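Local atomic coordinates of ribose ABC transporter, substrate binding protein (PDB entry 4KQ9), a protein that probably binds ribose or a related sugar outside the cytoplasm and delivers it to an ABC importer. Residues D54-A59 with P79-A84; P90-A95 with I255-D260; A134-T139 with Q182-R187. The protein carries 1 engineered substitution. One frame throughout, in Å; residues are numbered along the deposited sequence.

Interaction 1. Residues D54-A59 with P79-A84; sequences DSIDNA and PTIKGA
The methyl CG2 of T80, on helix 78-86, points at helix 49-61 and is touched there by both I56 and D57. Over these short segments the axes run almost side by side, 10° apart in direction and 9.8 Å apart at their closest. D57 and T80 mark the place where the backbones come nearest, with 6.7 Å between D57 CA and T80 CA.

The CB of I56 points at the other helix and lies 4.0 Å from T80 CG2. There the chain forks. The short branch, CG2, sits opposite the backbone N and reaches straight to the threonine methyl, I56 CG2 to T80 CG2 being 3.5 Å. The other branch leaves through CG1, which sets off beside the backbone N (chi1 -77°) and meets nothing of T80. The extended second torsion then carries I56 CD1 on to I81, 4.3 Å from I81 CG1, a looser apolar contact. One isoleucine therefore spends its two branches on two successive residues of the partner helix.

D57 comes to the same methyl from the more exposed side, its side chain crossing that of T80 at about a right angle. D57 OD1 is 3.0 Å from T80 CG2, uncomfortably short for carbon and oxygen, so the exact placing of these two groups is doubtful. The other end of the contact is buried and wholly hydrocarbon.

In the fold, 49-61, 66-69 and 78-86 follow one another as helix, strand, helix, the two helices lying side by side and nearly parallel on one face of the six-stranded parallel sheet, as in an alternating alpha/beta, Rossmann-like lobe. I56 and I81 both rest on V69 of strand 66-69, while A84 packs on L67 and V60.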
# COMPACT_ATOMS: atom_id res chain seq x y z
N ASP A 54 -7.01 15.01 -16.88
CA ASP A 54 -6.95 15.18 -18.33
C ASP A 54 -6.57 13.86 -18.94
O ASP A 54 -7.03 13.49 -20.04
CB ASP A 54 -5.86 16.19 -18.79
CG ASP A 54 -6.01 17.60 -18.19
OD1 ASP A 54 -7.12 18.02 -17.78
OD2 ASP A 54 -4.97 18.30 -18.16
N SER A 55 -5.67 13.15 -18.26
CA SER A 55 -5.17 11.92 -18.87
C SER A 55 -6.33 10.89 -18.97
O SER A 55 -6.49 10.21 -19.98
CB SER A 55 -3.99 11.39 -18.10
OG SER A 55 -3.57 10.16 -18.64
N ILE A 56 -7.17 10.87 -17.93
CA ILE A 56 -8.28 9.92 -17.85
C ILE A 56 -9.34 10.35 -18.87
O ILE A 56 -9.74 9.53 -19.74
CB ILE A 56 -8.89 9.93 -16.44
CG1 ILE A 56 -7.97 9.13 -15.51
CG2 ILE A 56 -10.31 9.35 -16.45
CD1 ILE A 56 -8.29 9.29 -14.06
N ASP A 57 -9.77 11.61 -18.73
CA ASP A 57 -10.73 12.25 -19.68
C ASP A 57 -10.31 11.94 -21.09
O ASP A 57 -11.12 11.62 -21.94
CB ASP A 57 -10.78 13.79 -19.51
CG ASP A 57 -11.67 14.26 -18.35
OD1 ASP A 57 -12.62 13.53 -17.97
OD2 ASP A 57 -11.43 15.37 -17.80
N ASN A 58 -9.01 12.00 -21.34
CA ASN A 58 -8.51 11.73 -22.65
C ASN A 58 -8.59 10.27 -23.05
O ASN A 58 -8.97 9.94 -24.20
CB ASN A 58 -7.08 12.21 -22.75
CG ASN A 58 -6.45 11.78 -24.05
OD1 ASN A 58 -6.97 12.07 -25.13
ND2 ASN A 58 -5.34 11.05 -23.95
N ALA A 59 -8.23 9.37 -22.14
CA ALA A 59 -8.32 7.94 -22.47
C ALA A 59 -9.77 7.56 -22.75
O ALA A 59 -10.05 6.78 -23.66
CB ALA A 59 -7.72 7.07 -21.37
N PRO A 79 -15.54 12.93 -9.99
CA PRO A 79 -16.37 13.30 -11.15
C PRO A 79 -15.92 12.68 -12.46
O PRO A 79 -16.71 12.16 -13.23
CB PRO A 79 -16.20 14.83 -11.21
CG PRO A 79 -15.99 15.20 -9.80
CD PRO A 79 -15.12 14.11 -9.24
N THR A 80 -14.64 12.72 -12.70
CA THR A 80 -14.07 12.13 -13.88
C THR A 80 -14.29 10.59 -13.96
O THR A 80 -14.71 10.05 -14.96
CB THR A 80 -12.56 12.41 -13.90
OG1 THR A 80 -12.32 13.74 -13.41
CG2 THR A 80 -11.99 12.22 -15.29
N ILE A 81 -14.01 9.88 -12.88
CA ILE A 81 -14.12 8.42 -12.98
C ILE A 81 -15.63 8.05 -13.07
O ILE A 81 -16.04 7.25 -13.89
CB ILE A 81 -13.38 7.77 -11.81
CG1 ILE A 81 -11.88 8.04 -12.00
CG2 ILE A 81 -13.71 6.28 -11.78
CD1 ILE A 81 -11.03 7.78 -10.77
N LYS A 82 -16.46 8.72 -12.28
CA LYS A 82 -17.92 8.63 -12.42
C LYS A 82 -18.35 8.91 -13.86
O LYS A 82 -19.26 8.26 -14.41
CB LYS A 82 -18.58 9.61 -11.48
CG LYS A 82 -20.05 9.34 -11.27
CD LYS A 82 -20.60 10.03 -10.03
CE LYS A 82 -21.04 11.46 -10.31
NZ LYS A 82 -22.04 11.91 -9.31
N GLY A 83 -17.65 9.84 -14.50
CA GLY A 83 -17.94 10.15 -15.88
C GLY A 83 -17.64 9.01 -16.80
O GLY A 83 -18.42 8.75 -17.73
N ALA A 84 -16.48 8.35 -16.59
CA ALA A 84 -16.09 7.19 -17.41
C ALA A 84 -17.09 5.99 -17.32
O ALA A 84 -17.40 5.32 -18.31
CB ALA A 84 -14.70 6.73 -17.01

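Interaction 2. Residues P90-A95 with I255-D260; sequences PVILLA and IDVMAD
I92 of strand 91-94 and P90 just before it pack against V257 and M258 on helix 247-264. The backbones come nearest at I92 and M258, whose CA atoms lie 7.6 Å apart. This late helix covers one face of the six-stranded parallel sheet of the first lobe, consistent with a lobe built from separate parts of the chain, as in periplasmic binding proteins.

Apolar contacts carry most of it. I92 points at the helix and presents its long branch, with CG1 starting beside the backbone N and CD1 thrust outward by an extended second torsion. That terminal methyl lodges between neighbouring helix residues: I92 CD1 is 3.8 Å from V257 CG1, on the branch of the valine opposite its backbone N, and 3.9 Å from M258 CB. The isoleucine crosses V257 at a slant but runs past M258 head to tail; M258 CE comes back to within 3.9 Å of I92 CG1. This doubling back needs two bends in the selenomethionine chain. The first, at chi2 (71°), already sets M258 SE 4.4 Å from P90 CB; chi3 (77°) then directs CE.

Carbon also meets polar backbone here, by van der Waals touch alone. M258 CE is 3.7 Å from P90 O, and I92 CD1 lies 3.8 Å from M258 N.

Ionic bonds belong to another side of the helix, where D256 and D260 both form salt bridges with R36, and D256 is also bonded to Q32. On the strand, backbone bonds from I92 to L67 and V69 tie it into the sheet.

The chemistry is thus that of a hydrophobic seam: strand and helix are held here by close packing of apolar groups, with no directional bond between the two segments.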
# COMPACT_ATOMS: atom_id res chain seq x y z
N PRO A 90 -16.06 0.02 -18.26
CA PRO A 90 -15.87 -0.66 -16.97
C PRO A 90 -14.57 -0.12 -16.34
O PRO A 90 -13.56 -0.07 -17.05
CB PRO A 90 -15.64 -2.10 -17.34
CG PRO A 90 -15.77 -2.20 -18.84
CD PRO A 90 -15.79 -0.83 -19.41
N VAL A 91 -14.62 0.27 -15.07
CA VAL A 91 -13.47 0.85 -14.38
C VAL A 91 -13.05 0.01 -13.18
O VAL A 91 -13.88 -0.35 -12.38
CB VAL A 91 -13.82 2.22 -13.84
CG1 VAL A 91 -12.69 2.81 -13.02
CG2 VAL A 91 -14.20 3.15 -14.99
N ILE A 92 -11.76 -0.23 -13.01
CA ILE A 92 -11.27 -0.90 -11.82
C ILE A 92 -10.36 0.12 -11.14
O ILE A 92 -9.47 0.64 -11.77
CB ILE A 92 -10.49 -2.20 -12.14
CG1 ILE A 92 -11.44 -3.27 -12.71
CG2 ILE A 92 -9.78 -2.72 -10.87
CD1 ILE A 92 -10.71 -4.52 -13.17
N LEU A 93 -10.58 0.35 -9.87
CA LEU A 93 -9.66 1.10 -9.08
C LEU A 93 -8.56 0.17 -8.57
O LEU A 93 -8.81 -1.00 -8.20
CB LEU A 93 -10.36 1.75 -7.89
CG LEU A 93 -11.49 2.64 -8.37
CD1 LEU A 93 -12.37 2.96 -7.19
CD2 LEU A 93 -10.88 3.85 -9.09
N LEU A 94 -7.34 0.70 -8.49
CA LEU A 94 -6.18 -0.16 -8.24
C LEU A 94 -5.25 0.50 -7.23
O LEU A 94 -4.84 1.64 -7.44
CB LEU A 94 -5.48 -0.46 -9.58
CG LEU A 94 -4.26 -1.36 -9.47
CD1 LEU A 94 -4.52 -2.65 -8.76
CD2 LEU A 94 -3.63 -1.69 -10.80
N ALA A 95 -4.95 -0.23 -6.16
CA ALA A 95 -4.11 0.15 -4.97
C ALA A 95 -4.72 1.15 -3.98
O ALA A 95 -4.56 1.03 -2.74
CB ALA A 95 -2.71 0.57 -5.39
N ILE A 255 -5.40 -6.94 -14.00
CA ILE A 255 -5.51 -7.36 -15.40
C ILE A 255 -6.37 -8.63 -15.50
O ILE A 255 -7.19 -8.71 -16.32
CB ILE A 255 -4.15 -7.59 -16.09
CG1 ILE A 255 -3.42 -6.30 -16.39
CG2 ILE A 255 -4.30 -8.33 -17.42
CD1 ILE A 255 -4.24 -5.31 -17.16
N ASP A 256 -6.11 -9.62 -14.68
CA ASP A 256 -6.89 -10.83 -14.69
C ASP A 256 -8.40 -10.58 -14.42
O ASP A 256 -9.20 -11.14 -15.05
CB ASP A 256 -6.34 -11.87 -13.77
CG ASP A 256 -5.26 -12.73 -14.43
OD1 ASP A 256 -5.19 -12.84 -15.67
OD2 ASP A 256 -4.49 -13.25 -13.67
N VAL A 257 -8.70 -9.73 -13.46
CA VAL A 257 -10.06 -9.33 -13.21
C VAL A 257 -10.71 -8.70 -14.45
O VAL A 257 -11.74 -9.09 -14.88
CB VAL A 257 -10.13 -8.42 -11.99
CG1 VAL A 257 -11.53 -7.92 -11.81
CG2 VAL A 257 -9.70 -9.20 -10.77
N MSE A 258 -10.06 -7.73 -15.01
CA MSE A 258 -10.57 -7.11 -16.20
C MSE A 258 -10.67 -8.07 -17.34
O MSE A 258 -11.72 -8.11 -17.99
CB MSE A 258 -9.70 -5.93 -16.61
CG MSE A 258 -10.16 -5.23 -17.88
SE MSE A 258 -11.84 -4.24 -17.50
CE MSE A 258 -11.06 -2.73 -16.58
N ALA A 259 -9.65 -8.87 -17.61
CA ALA A 259 -9.75 -9.81 -18.75
C ALA A 259 -10.85 -10.88 -18.56
O ALA A 259 -11.59 -11.19 -19.51
CB ALA A 259 -8.42 -10.42 -19.09
N ASP A 260 -11.04 -11.37 -17.34
CA ASP A 260 -12.09 -12.33 -17.11
C ASP A 260 -13.46 -11.67 -17.33
O ASP A 260 -14.38 -12.32 -17.87
CB ASP A 260 -12.08 -12.94 -15.70
CG ASP A 260 -10.93 -13.91 -15.45
OD1 ASP A 260 -10.27 -14.39 -16.40
OD2 ASP A 260 -10.68 -14.22 -14.25

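Interaction 3. Residues A134-T139 with Q182-R187; sequences AMVNGT and QNILTR
A beta-alpha-beta crossover supplies this contact: I184 of helix 174-187 lies over A134 and V136 of strand 132-136, in the four-stranded parallel sheet. Both strand residues point at the helix, whose nearest approach by backbone is A134 CA to I184 CA, 7.8 Å.

I184 does all the touching from its side. Its CG2, opposite the backbone N, stands 4.0 Å from A134 CB. The longer branch begins beside the backbone N (chi1 -76°) and stretches along the strand, where I184 CD1 is 4.1 Å from the same A134 CB and only 3.4 Å from V136 CG2. That last pair is tighter than normal for two methyls. V136 and I184 approach at a slant and meet methyl to methyl.

The last turn of the helix has its own bonds. T186 OG1 donates to N183 O over 2.7 Å, the hydroxyl 17° from the carbonyl plane. R187 folds back so that one face of its guanidinium lies over that same oxygen, N183 O, which is 3.8 Å above the plane; its NE forms a salt bridge to D165 of strand 162-167, a residue the I184 side chain also touches.

Strand 132-136 is itself bonded to both sheet neighbours, A134 and V136 to Y195, and M135 to D165 and V167. Since helix 174-187 links strands 162-167 and 193-196 and passes over the strand between them, this is the layered packing typical of the Rossmann-like lobes of periplasmic sugar-binding proteins.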
# COMPACT_ATOMS: atom_id res chain seq x y z
N ALA A 134 4.35 3.32 21.03
CA ALA A 134 3.97 4.58 20.48
C ALA A 134 3.71 4.42 18.99
O ALA A 134 4.23 3.50 18.33
CB ALA A 134 5.06 5.61 20.69
N MSE A 135 2.89 5.33 18.50
CA MSE A 135 2.46 5.29 17.10
C MSE A 135 2.83 6.57 16.47
O MSE A 135 2.47 7.66 16.99
CB MSE A 135 0.93 5.01 17.07
CG MSE A 135 0.64 3.61 17.55
SE MSE A 135 -1.35 3.30 17.43
CE MSE A 135 -1.61 3.48 15.45
N VAL A 136 3.55 6.47 15.37
CA VAL A 136 3.90 7.61 14.52
C VAL A 136 3.18 7.44 13.20
O VAL A 136 3.65 6.72 12.26
CB VAL A 136 5.43 7.75 14.35
CG1 VAL A 136 5.82 8.86 13.33
CG2 VAL A 136 6.12 8.00 15.71
N ASN A 137 2.06 8.11 13.10
CA ASN A 137 1.17 7.98 11.97
C ASN A 137 1.60 8.98 10.96
O ASN A 137 2.30 9.91 11.32
CB ASN A 137 -0.29 8.19 12.36
CG ASN A 137 -0.82 7.19 13.37
OD1 ASN A 137 -1.22 6.05 13.01
ND2 ASN A 137 -0.90 7.61 14.63
N GLY A 138 1.28 8.76 9.67
CA GLY A 138 1.60 9.73 8.60
C GLY A 138 0.46 10.79 8.61
O GLY A 138 -0.02 11.18 9.69
N THR A 139 0.04 11.25 7.42
CA THR A 139 -0.98 12.35 7.26
C THR A 139 -2.38 12.08 7.76
O THR A 139 -3.06 11.09 7.43
CB THR A 139 -1.05 12.73 5.76
OG1 THR A 139 0.26 13.00 5.31
CG2 THR A 139 -1.90 13.98 5.54
N GLN A 182 12.30 11.42 17.99
CA GLN A 182 13.15 12.02 19.00
C GLN A 182 12.32 12.69 20.10
O GLN A 182 12.63 12.50 21.24
CB GLN A 182 14.25 12.92 18.41
CG GLN A 182 13.84 13.92 17.39
CD GLN A 182 15.00 14.85 16.96
OE1 GLN A 182 16.16 14.45 16.72
NE2 GLN A 182 14.69 16.11 16.90
N ASN A 183 11.19 13.29 19.77
CA ASN A 183 10.29 13.91 20.79
C ASN A 183 9.65 12.88 21.64
O ASN A 183 9.60 13.05 22.87
CB ASN A 183 9.26 14.78 20.14
CG ASN A 183 9.89 16.02 19.51
OD1 ASN A 183 11.04 16.34 19.78
ND2 ASN A 183 9.15 16.69 18.66
N ILE A 184 9.15 11.79 21.03
CA ILE A 184 8.60 10.70 21.79
C ILE A 184 9.58 10.21 22.82
O ILE A 184 9.23 9.96 23.96
CB ILE A 184 8.13 9.51 20.87
CG1 ILE A 184 6.83 9.85 20.21
CG2 ILE A 184 7.96 8.21 21.69
CD1 ILE A 184 6.50 8.99 18.95
N LEU A 185 10.81 10.00 22.41
CA LEU A 185 11.79 9.40 23.31
C LEU A 185 12.16 10.38 24.43
O LEU A 185 12.60 9.94 25.46
CB LEU A 185 13.04 8.97 22.54
CG LEU A 185 12.83 7.79 21.56
CD1 LEU A 185 13.99 7.63 20.60
CD2 LEU A 185 12.55 6.50 22.35
N THR A 186 12.01 11.69 24.22
CA THR A 186 12.31 12.62 25.31
C THR A 186 11.25 12.51 26.43
O THR A 186 11.50 12.87 27.54
CB THR A 186 12.42 14.06 24.87
OG1 THR A 186 11.13 14.59 24.48
CG2 THR A 186 13.51 14.25 23.75
N ARG A 187 10.04 12.11 26.04
CA ARG A 187 8.89 12.00 26.94
C ARG A 187 8.75 10.57 27.46
O ARG A 187 8.31 10.37 28.58
CB ARG A 187 7.61 12.28 26.18
CG ARG A 187 7.50 13.59 25.46
CD ARG A 187 6.08 13.88 25.01
NE ARG A 187 5.71 13.20 23.79
CZ ARG A 187 5.78 13.72 22.56
NH1 ARG A 187 6.16 14.99 22.32
NH2 ARG A 187 5.44 12.96 21.53

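Interactions 1 and 2 belong to one lobe and adjoin, with centres 16 Å apart, helix 78-86 of interaction 1 leading directly into strand 91-94 of interaction 2. They meet through V91 and L93; V91 points away from helix 247-264, and its CG1 is 3.8 Å from I81 CG2, its CG2 4.1 Å from A84 CB. Helices thus sandwich the sheet, 78-86 on one face and 247-264 on the other. Interaction 3 sits in the second lobe, its centre about 40 Å from that of interaction 1 and about 38 Å from that of interaction 2. In this family the sugar is generally held in the cleft between lobes; the three contacts are packing within the lobes.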